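Local structure of CYCLIN domain-containing protein (Chaetomium thermophilum, 6Z3U) at residues A[94-99]-A[131-136]. The protein is the cyclin H-type subunit of the CDK-activating kinase complex and probably regulates its cyclin-dependent serine/threonine kinase. Residues are numbered along the deposited sequence; the frame is centred on the assembly and turned at random.
Sequences TAELLR and PPQEML
Leu136 reaches across from helix 132-146 and lays its isobutyl group against the backbone of helix 83-103 at Glu96 and Leu97, joining two helices of the cyclin box, the all-helical cyclin fold. Its CG sits 3.8 Å from Leu97 CB, while its CD1 lies 3.6 Å from Leu97 N. The two leucine side chains lie alongside each other, running in opposite senses, which takes Leu97 CD1 to within 3.6 Å of Leu136 O. With CG anti to the backbone N (chi1 180°), Leu136 extends from its helix toward the neighbouring one; an alanine here would probably open a gap over Leu97 CB and leave the aliphatic part of Glu96 without its apolar mate. The Glu96 chain runs nearly perpendicular to Leu136, with CB and CG each 3.9 Å from Leu136 CD1. Around this apolar centre the helices run roughly parallel, their short segments inclined by 35° with axes 10.2 Å apart. Behind the contact, Met135 packs on Phe121 and Tyr122 of helix 108-124, and Thr94 of the partner helix rests on Phe118 of that same helix. At the partly exposed border Gln133 folds back partway along its chain, bringing its amide round to the Glu96 carboxylate; the two planes lie 49° apart, and Gln133 NE2 stands 3.4 Å from Glu96 OE1.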
loop_
_atom_site.group_PDB
_atom_site.type_symbol
_atom_site.label_atom_id
_atom_site.label_comp_id
_atom_site.label_asym_id
_atom_site.label_seq_id
_atom_site.Cartn_x
_atom_site.Cartn_y
_atom_site.Cartn_z
ATOM N N THR A 94 -7.096 -10.029 20.213
ATOM C CA THR A 94 -7.497 -9.099 19.160
ATOM C C THR A 94 -8.345 -7.968 19.732
ATOM O O THR A 94 -8.246 -6.821 19.283
ATOM C CB THR A 94 -8.263 -9.837 18.061
ATOM O OG1 THR A 94 -7.476 -10.932 17.575
ATOM C CG2 THR A 94 -8.578 -8.899 16.903
ATOM N N ALA A 95 -9.193 -8.277 20.716
ATOM C CA ALA A 95 -9.967 -7.230 21.375
ATOM C C ALA A 95 -9.069 -6.343 22.224
ATOM O O ALA A 95 -9.259 -5.123 22.273
ATOM C CB ALA A 95 -11.071 -7.853 22.228
ATOM N N GLU A 96 -8.087 -6.939 22.906
ATOM C CA GLU A 96 -7.138 -6.143 23.679
ATOM C C GLU A 96 -6.299 -5.266 22.761
ATOM O O GLU A 96 -5.980 -4.121 23.103
ATOM C CB GLU A 96 -6.246 -7.059 24.517
ATOM C CG GLU A 96 -5.330 -6.323 25.486
ATOM C CD GLU A 96 -4.616 -7.260 26.443
ATOM O OE1 GLU A 96 -3.659 -7.938 26.013
ATOM O OE2 GLU A 96 -5.014 -7.322 27.625
ATOM N N LEU A 97 -5.929 -5.790 21.591
ATOM C CA LEU A 97 -5.199 -4.992 20.612
ATOM C C LEU A 97 -6.001 -3.760 20.216
ATOM O O LEU A 97 -5.471 -2.642 20.188
ATOM C CB LEU A 97 -4.877 -5.854 19.390
ATOM C CG LEU A 97 -4.076 -5.216 18.256
ATOM C CD1 LEU A 97 -3.222 -6.265 17.562
ATOM C CD2 LEU A 97 -4.993 -4.543 17.248
ATOM N N LEU A 98 -7.289 -3.944 19.911
ATOM C CA LEU A 98 -8.136 -2.814 19.544
ATOM C C LEU A 98 -8.249 -1.819 20.692
ATOM O O LEU A 98 -8.129 -0.604 20.492
ATOM C CB LEU A 98 -9.519 -3.312 19.125
ATOM C CG LEU A 98 -9.596 -4.143 17.843
ATOM C CD1 LEU A 98 -11.015 -4.636 17.609
ATOM C CD2 LEU A 98 -9.116 -3.336 16.654
ATOM N N ARG A 99 -8.481 -2.317 21.909
ATOM C CA ARG A 99 -8.523 -1.429 23.066
ATOM C C ARG A 99 -7.234 -0.623 23.171
ATOM O O ARG A 99 -7.266 0.591 23.405
ATOM C CB ARG A 99 -8.763 -2.229 24.348
ATOM C CG ARG A 99 -10.170 -2.802 24.485
ATOM C CD ARG A 99 -10.467 -3.250 25.923
ATOM N NE ARG A 99 -9.541 -4.279 26.395
ATOM C CZ ARG A 99 -9.725 -5.591 26.249
ATOM N NH1 ARG A 99 -10.805 -6.057 25.638
ATOM N NH2 ARG A 99 -8.818 -6.444 26.714
ATOM N N PRO A 131 4.696 -15.615 21.414
ATOM C CA PRO A 131 3.854 -15.075 22.497
ATOM C C PRO A 131 2.845 -14.067 21.984
ATOM O O PRO A 131 3.224 -13.007 21.467
ATOM C CB PRO A 131 4.873 -14.408 23.435
ATOM C CG PRO A 131 6.031 -14.067 22.567
ATOM C CD PRO A 131 6.062 -15.059 21.435
ATOM N N PRO A 132 1.544 -14.339 22.142
ATOM C CA PRO A 132 0.543 -13.360 21.685
ATOM C C PRO A 132 0.581 -12.050 22.450
ATOM O O PRO A 132 0.181 -11.017 21.902
ATOM C CB PRO A 132 -0.791 -14.093 21.892
ATOM C CG PRO A 132 -0.509 -15.117 22.931
ATOM C CD PRO A 132 0.916 -15.541 22.720
ATOM N N GLN A 133 1.035 -12.059 23.704
ATOM C CA GLN A 133 1.127 -10.816 24.458
ATOM C C GLN A 133 2.083 -9.839 23.789
ATOM O O GLN A 133 1.875 -8.622 23.848
ATOM C CB GLN A 133 1.581 -11.106 25.890
ATOM C CG GLN A 133 1.424 -9.938 26.845
ATOM C CD GLN A 133 0.009 -9.817 27.379
ATOM O OE1 GLN A 133 -0.553 -10.782 27.900
ATOM N NE2 GLN A 133 -0.577 -8.632 27.243
ATOM N N GLU A 134 3.134 -10.352 23.149
ATOM C CA GLU A 134 4.119 -9.523 22.465
ATOM C C GLU A 134 3.708 -9.217 21.028
ATOM O O GLU A 134 3.784 -8.065 20.591
ATOM C CB GLU A 134 5.488 -10.211 22.487
ATOM C CG GLU A 134 6.041 -10.463 23.886
ATOM C CD GLU A 134 6.301 -9.178 24.652
ATOM O OE1 GLU A 134 5.399 -8.735 25.396
ATOM O OE2 GLU A 134 7.398 -8.601 24.494
ATOM N N MET A 135 3.281 -10.237 20.279
ATOM C CA MET A 135 2.842 -10.012 18.907
ATOM C C MET A 135 1.719 -8.986 18.829
ATOM O O MET A 135 1.533 -8.365 17.777
ATOM C CB MET A 135 2.380 -11.329 18.278
ATOM C CG MET A 135 3.480 -12.369 18.099
ATOM S SD MET A 135 4.824 -11.846 17.011
ATOM C CE MET A 135 5.988 -11.206 18.209
ATOM N N LEU A 136 0.969 -8.793 19.915
ATOM C CA LEU A 136 -0.063 -7.762 19.932
ATOM C C LEU A 136 0.543 -6.387 19.676
ATOM O O LEU A 136 0.053 -5.624 18.835
ATOM C CB LEU A 136 -0.802 -7.797 21.272
ATOM C CG LEU A 136 -1.926 -6.789 21.511
ATOM C CD1 LEU A 136 -2.861 -7.318 22.587
ATOM C CD2 LEU A 136 -1.394 -5.421 21.907
#